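Local atomic coordinates of ABC transporter substrate-binding protein (Pseudomonas aeruginosa, PDB entry 6R6K), a protein that binds ferrous iron and, as a periplasmic substrate-binding protein, probably hands it on to an ABC transporter. Residues 221-226 with 243-248; 171-176 with 189-194. One frame throughout, in Å; residues are numbered along the deposited sequence.

Interaction 1: 221-226 with 243-248; sequences KVIFSE and VKLYSL. With EDO (1,2-ethanediol), chain B; EDO (1,2-ethanediol), chain Y.
Four backbone N-H bonds, beginning with Lys244 N to Lys221 O at 2.7 Å, tie strand 222-225 and the residue before it to strand 244-247. Lys244 O in turn accepts from Ile223 N. Tyr246 repeats the pattern two residues on: its N reaches Ile223 O, and its O takes Ser225 N at 2.8 Å in the straightest of the four (169°). Beyond this ladder, Ser247 OG bonds to Ser225 O at 3.1 Å, tilted off the carbonyl plane, with a weak bond to Asp228 besides; Tyr180 OH also bonds to Ser225 O. Leu245 O accepts from an ethanediol O1 at 2.7 Å. The two parallel strands belong to one beta-alpha-beta unit, with helix 231-241 as the connection and 244-247 as an outer strand of the sheet. Apolar packing divides between two faces. On one, Val222 CG1 lies 3.9 Å from Tyr246 CD1, while Phe224 CD1 meets Tyr246 CB at 3.8 Å. Tyr246 CG sits anti to its carbonyl carbon (chi1 -67°), which lays the ring beside Val222 with Ile223 O in plane at its edge; its hydroxyl bonds to Glu278. On the other, Ile223 CD1 lies 3.7 Å from Val243 CG1 and CG2 4.0 Å from Leu245 CD1.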
loop_
_atom_site.group_PDB
_atom_site.type_symbol
_atom_site.label_atom_id
_atom_site.label_comp_id
_atom_site.label_asym_id
_atom_site.label_seq_id
_atom_site.Cartn_x
_atom_site.Cartn_y
_atom_site.Cartn_z
ATOM N N LYS A 221 -19.059 12.810 8.473
ATOM C CA LYS A 221 -19.182 11.964 9.669
ATOM C C LYS A 221 -18.176 10.817 9.661
ATOM O O LYS A 221 -17.907 10.245 10.712
ATOM C CB LYS A 221 -20.619 11.426 9.856
ATOM C CG LYS A 221 -21.705 12.488 10.062
ATOM C CD LYS A 221 -21.785 13.050 11.486
ATOM C CE LYS A 221 -22.869 14.100 11.589
ATOM N NZ LYS A 221 -23.133 14.489 12.999
ATOM N N VAL A 222 -17.629 10.471 8.483
ATOM C CA VAL A 222 -16.656 9.379 8.327
ATOM C C VAL A 222 -15.260 9.928 8.064
ATOM O O VAL A 222 -15.089 10.806 7.219
ATOM C CB VAL A 222 -17.115 8.334 7.263
ATOM C CG1 VAL A 222 -15.994 7.370 6.867
ATOM C CG2 VAL A 222 -18.332 7.563 7.765
ATOM N N ILE A 223 -14.266 9.413 8.800
ATOM C CA ILE A 223 -12.861 9.790 8.668
ATOM C C ILE A 223 -11.997 8.555 8.563
ATOM O O ILE A 223 -12.102 7.659 9.395
ATOM C CB ILE A 223 -12.410 10.799 9.790
ATOM C CG1 ILE A 223 -12.740 12.244 9.403
ATOM C CG2 ILE A 223 -10.930 10.717 10.135
ATOM C CD1 ILE A 223 -13.940 12.685 9.886
ATOM N N PHE A 224 -11.164 8.492 7.510
ATOM C CA PHE A 224 -10.196 7.416 7.347
ATOM C C PHE A 224 -8.878 7.926 7.877
ATOM O O PHE A 224 -8.362 8.943 7.406
ATOM C CB PHE A 224 -10.103 6.898 5.898
ATOM C CG PHE A 224 -11.395 6.264 5.438
ATOM C CD1 PHE A 224 -11.714 4.952 5.795
ATOM C CD2 PHE A 224 -12.309 6.993 4.680
ATOM C CE1 PHE A 224 -12.921 4.385 5.396
ATOM C CE2 PHE A 224 -13.515 6.429 4.285
ATOM C CZ PHE A 224 -13.823 5.135 4.655
ATOM N N SER A 225 -8.354 7.240 8.885
ATOM C CA SER A 225 -7.129 7.645 9.543
ATOM C C SER A 225 -5.922 6.753 9.249
ATOM O O SER A 225 -5.947 5.526 9.400
ATOM C CB SER A 225 -7.361 7.781 11.053
ATOM O OG SER A 225 -6.207 8.231 11.740
ATOM N N GLU A 226 -4.837 7.426 8.881
ATOM C CA GLU A 226 -3.503 6.867 8.609
ATOM C C GLU A 226 -2.944 6.398 9.987
ATOM O O GLU A 226 -2.232 5.403 10.089
ATOM C CB GLU A 226 -2.659 8.018 8.026
ATOM C CG GLU A 226 -1.216 7.760 7.681
ATOM C CD GLU A 226 -0.612 8.975 7.018
ATOM O OE1 GLU A 226 0.144 9.699 7.694
ATOM O OE2 GLU A 226 -0.915 9.220 5.829
ATOM N N VAL A 243 -17.599 12.521 14.891
ATOM C CA VAL A 243 -17.151 11.825 13.676
ATOM C C VAL A 243 -16.934 10.340 14.068
ATOM O O VAL A 243 -16.899 10.024 15.259
ATOM C CB VAL A 243 -15.844 12.421 13.060
ATOM C CG1 VAL A 243 -15.903 13.921 12.765
ATOM C CG2 VAL A 243 -14.606 12.050 13.875
ATOM N N LYS A 244 -16.776 9.460 13.082
ATOM C CA LYS A 244 -16.482 8.044 13.248
ATOM C C LYS A 244 -15.157 7.768 12.530
ATOM O O LYS A 244 -15.039 7.966 11.327
ATOM C CB LYS A 244 -17.621 7.160 12.735
ATOM C CG LYS A 244 -18.540 6.680 13.852
ATOM C CD LYS A 244 -18.811 5.177 13.763
ATOM C CE LYS A 244 -18.831 4.413 15.084
ATOM N NZ LYS A 244 -19.878 4.896 16.036
ATOM N N LEU A 245 -14.149 7.362 13.299
ATOM C CA LEU A 245 -12.794 7.129 12.833
ATOM C C LEU A 245 -12.562 5.686 12.380
ATOM O O LEU A 245 -12.869 4.756 13.121
ATOM C CB LEU A 245 -11.806 7.584 13.923
ATOM C CG LEU A 245 -10.492 8.120 13.376
ATOM C CD1 LEU A 245 -10.247 9.517 13.854
ATOM C CD2 LEU A 245 -9.353 7.228 13.777
ATOM N N TYR A 246 -12.081 5.507 11.125
ATOM C CA TYR A 246 -11.835 4.210 10.517
ATOM C C TYR A 246 -10.388 4.058 10.091
ATOM O O TYR A 246 -9.810 4.940 9.475
ATOM C CB TYR A 246 -12.746 3.979 9.314
ATOM C CG TYR A 246 -14.212 3.860 9.668
ATOM C CD1 TYR A 246 -15.024 4.990 9.755
ATOM C CD2 TYR A 246 -14.792 2.616 9.926
ATOM C CE1 TYR A 246 -16.369 4.888 10.103
ATOM C CE2 TYR A 246 -16.150 2.503 10.245
ATOM C CZ TYR A 246 -16.932 3.641 10.324
ATOM O OH TYR A 246 -18.272 3.543 10.618
ATOM N N SER A 247 -9.802 2.934 10.416
ATOM C CA SER A 247 -8.435 2.684 10.034
ATOM C C SER A 247 -8.392 1.541 9.044
ATOM O O SER A 247 -9.218 0.626 9.106
ATOM C CB SER A 247 -7.605 2.343 11.262
ATOM O OG SER A 247 -6.707 3.418 11.474
ATOM N N LEU A 248 -7.411 1.586 8.137
ATOM C CA LEU A 248 -7.226 0.534 7.135
ATOM C C LEU A 248 -5.832 -0.093 7.264
ATOM O O LEU A 248 -4.949 0.512 7.853
ATOM C CB LEU A 248 -7.465 1.066 5.692
ATOM C CG LEU A 248 -8.849 1.689 5.399
ATOM C CD1 LEU A 248 -8.903 2.297 4.002
ATOM C CD2 LEU A 248 -9.943 0.661 5.557
HETATM C C1 EDO B . -9.955 3.055 14.848
HETATM O O1 EDO B . -11.175 2.871 14.157
HETATM C C2 EDO B . -8.933 3.873 14.024
HETATM O O2 EDO B . -7.942 4.464 14.857
HETATM C C1 EDO Y . 2.689 12.250 4.413
HETATM O O1 EDO Y . 3.694 13.222 4.726
HETATM C C2 EDO Y . 1.588 12.187 5.525
HETATM O O2 EDO Y . 0.383 11.674 4.971
#

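Interaction 2: 171-176 with 189-194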
loop_
_atom_site.group_PDB
_atom_site.type_symbol
_atom_site.label_atom_id
_atom_site.label_comp_id
_atom_site.label_asym_id
_atom_site.label_seq_id
_atom_site.Cartn_x
_atom_site.Cartn_y
_atom_site.Cartn_z
ATOM N N PHE A 171 -20.595 9.692 0.324
ATOM C CA PHE A 171 -19.261 9.595 -0.246
ATOM C C PHE A 171 -18.367 10.787 0.099
ATOM O O PHE A 171 -17.182 10.779 -0.236
ATOM C CB PHE A 171 -19.361 9.354 -1.750
ATOM C CG PHE A 171 -19.893 7.978 -2.075
ATOM C CD1 PHE A 171 -21.260 7.738 -2.126
ATOM C CD2 PHE A 171 -19.027 6.927 -2.349
ATOM C CE1 PHE A 171 -21.754 6.467 -2.435
ATOM C CE2 PHE A 171 -19.519 5.657 -2.656
ATOM C CZ PHE A 171 -20.879 5.436 -2.703
ATOM N N ARG A 172 -18.926 11.807 0.777
ATOM C CA ARG A 172 -18.152 12.948 1.270
ATOM C C ARG A 172 -17.516 12.496 2.612
ATOM O O ARG A 172 -18.222 12.281 3.605
ATOM C CB ARG A 172 -19.024 14.208 1.460
ATOM C CG ARG A 172 -19.551 14.847 0.165
ATOM C CD ARG A 172 -20.300 16.160 0.415
ATOM N NE ARG A 172 -19.398 17.273 0.753
ATOM C CZ ARG A 172 -19.202 17.754 1.983
ATOM N NH1 ARG A 172 -19.864 17.249 3.018
ATOM N NH2 ARG A 172 -18.342 18.747 2.184
ATOM N N VAL A 173 -16.197 12.251 2.590
ATOM C CA VAL A 173 -15.407 11.805 3.739
ATOM C C VAL A 173 -14.240 12.769 3.956
ATOM O O VAL A 173 -14.067 13.699 3.176
ATOM C CB VAL A 173 -14.915 10.319 3.624
ATOM C CG1 VAL A 173 -16.077 9.338 3.562
ATOM C CG2 VAL A 173 -13.929 10.109 2.457
ATOM N N ALA A 174 -13.433 12.531 4.991
ATOM C CA ALA A 174 -12.224 13.295 5.277
ATOM C C ALA A 174 -11.156 12.284 5.712
ATOM O O ALA A 174 -11.481 11.109 5.955
ATOM C CB ALA A 174 -12.485 14.324 6.381
ATOM N N THR A 175 -9.880 12.715 5.750
ATOM C CA THR A 175 -8.789 11.831 6.168
ATOM C C THR A 175 -7.815 12.477 7.144
ATOM O O THR A 175 -7.676 13.697 7.176
ATOM C CB THR A 175 -7.970 11.286 4.965
ATOM O OG1 THR A 175 -7.111 12.311 4.454
ATOM C CG2 THR A 175 -8.818 10.670 3.878
ATOM N N ILE A 176 -7.086 11.633 7.875
ATOM C CA ILE A 176 -5.954 12.037 8.695
ATOM C C ILE A 176 -4.831 11.403 7.886
ATOM O O ILE A 176 -4.760 10.175 7.786
ATOM C CB ILE A 176 -6.029 11.584 10.195
ATOM C CG1 ILE A 176 -7.213 12.287 10.911
ATOM C CG2 ILE A 176 -4.719 11.907 10.918
ATOM C CD1 ILE A 176 -7.539 11.823 12.361
ATOM N N LEU A 189 -14.583 7.944 -3.518
ATOM C CA LEU A 189 -14.818 8.698 -2.292
ATOM C C LEU A 189 -14.225 10.087 -2.452
ATOM O O LEU A 189 -13.095 10.224 -2.953
ATOM C CB LEU A 189 -14.229 7.983 -1.070
ATOM C CG LEU A 189 -15.058 6.843 -0.489
ATOM C CD1 LEU A 189 -14.803 5.526 -1.235
ATOM C CD2 LEU A 189 -14.699 6.629 0.926
ATOM N N GLU A 190 -15.023 11.109 -2.058
ATOM C CA GLU A 190 -14.701 12.536 -2.145
ATOM C C GLU A 190 -14.103 13.011 -0.832
ATOM O O GLU A 190 -14.814 13.108 0.164
ATOM C CB GLU A 190 -15.950 13.391 -2.504
ATOM C CG GLU A 190 -16.768 12.914 -3.706
ATOM C CD GLU A 190 -16.156 12.948 -5.103
ATOM O OE1 GLU A 190 -15.129 13.639 -5.302
ATOM O OE2 GLU A 190 -16.719 12.285 -6.006
ATOM N N VAL A 191 -12.803 13.313 -0.840
ATOM C CA VAL A 191 -12.075 13.775 0.338
ATOM C C VAL A 191 -12.244 15.313 0.497
ATOM O O VAL A 191 -11.643 16.102 -0.246
ATOM C CB VAL A 191 -10.591 13.283 0.381
ATOM C CG1 VAL A 191 -9.949 13.613 1.714
ATOM C CG2 VAL A 191 -10.480 11.775 0.128
ATOM N N THR A 192 -13.115 15.697 1.455
ATOM C CA THR A 192 -13.515 17.051 1.876
ATOM C C THR A 192 -12.323 17.882 2.367
ATOM O O THR A 192 -12.187 19.050 1.994
ATOM C CB THR A 192 -14.624 16.901 2.946
ATOM O OG1 THR A 192 -15.786 16.395 2.302
ATOM C CG2 THR A 192 -14.962 18.190 3.687
ATOM N N ALA A 193 -11.488 17.281 3.233
ATOM C CA ALA A 193 -10.292 17.873 3.846
ATOM C C ALA A 193 -9.346 16.794 4.307
ATOM O O ALA A 193 -9.765 15.659 4.550
ATOM C CB ALA A 193 -10.682 18.728 5.037
ATOM N N VAL A 194 -8.061 17.142 4.394
ATOM C CA VAL A 194 -7.009 16.258 4.899
ATOM C C VAL A 194 -6.397 16.911 6.146
ATOM O O VAL A 194 -5.782 17.985 6.078
ATOM C CB VAL A 194 -5.957 15.717 3.883
ATOM C CG1 VAL A 194 -5.575 16.737 2.813
ATOM C CG2 VAL A 194 -4.719 15.156 4.587
#
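Thr192 reaches back over Val173 and Arg172 of the neighbouring strand, and its side chain can be followed atom by atom. CB sits 3.3 Å from Val173 O. OG1, also 3.3 Å away, makes a weak hydrogen bond to Val173 O, which Thr192 N already grips more firmly at 2.8 Å; one carbonyl thus receives both the amide and the hydroxyl of the same residue. OG1 also lies over one face of the Arg172 guanidinium, 3.5 Å from NH2 but too poorly angled for a hydrogen bond; NH2 makes its salt bridge with Asp219. With CG2 anti to the Thr192 N (chi1 -69° for OG1), the methyl ends up 3.7 Å from Arg172 NH2. On the far side of the strands, Val173 CG2 packs against Leu189 CD2 at 3.9 Å, and Thr175 CG2 meets Val191 CG1 at 3.8 Å. The pairing is Val173 with Val191 but Thr175 with Val194, and Thr175 N bonds to Ala193 O at 3.2 Å. This one-residue slip is a beta bulge, set in the outer strand of a beta-alpha-beta crossover in which helix 181-186 joins two parallel strands.

How the interactions relate
Interactions 1 and 2 are successive halves of one four-stranded parallel sheet, ordered 190-195, 172-176, 222-225, 244-247. The inner strands 172-176 and 222-225 join them: Ile176 N probably bonds to Phe224 O, and Glu226 N to Ile176 O, while the Phe224 ring packs on Leu189. Each pairs an inner strand with an outer one. Interaction 1 is the more buried, its register kept in step from Val222-Lys244 to Phe224-Tyr246, with aromatic and aliphatic packing that helix 260-278 covers at Val222, Tyr246 and Leu248. Interaction 2 is only partly buried: Leu189 meets that same helix, but exposed Glu190, Val191 and Val194 line its outer strand, Arg172 and Thr192 lie together on one side, and the register slips.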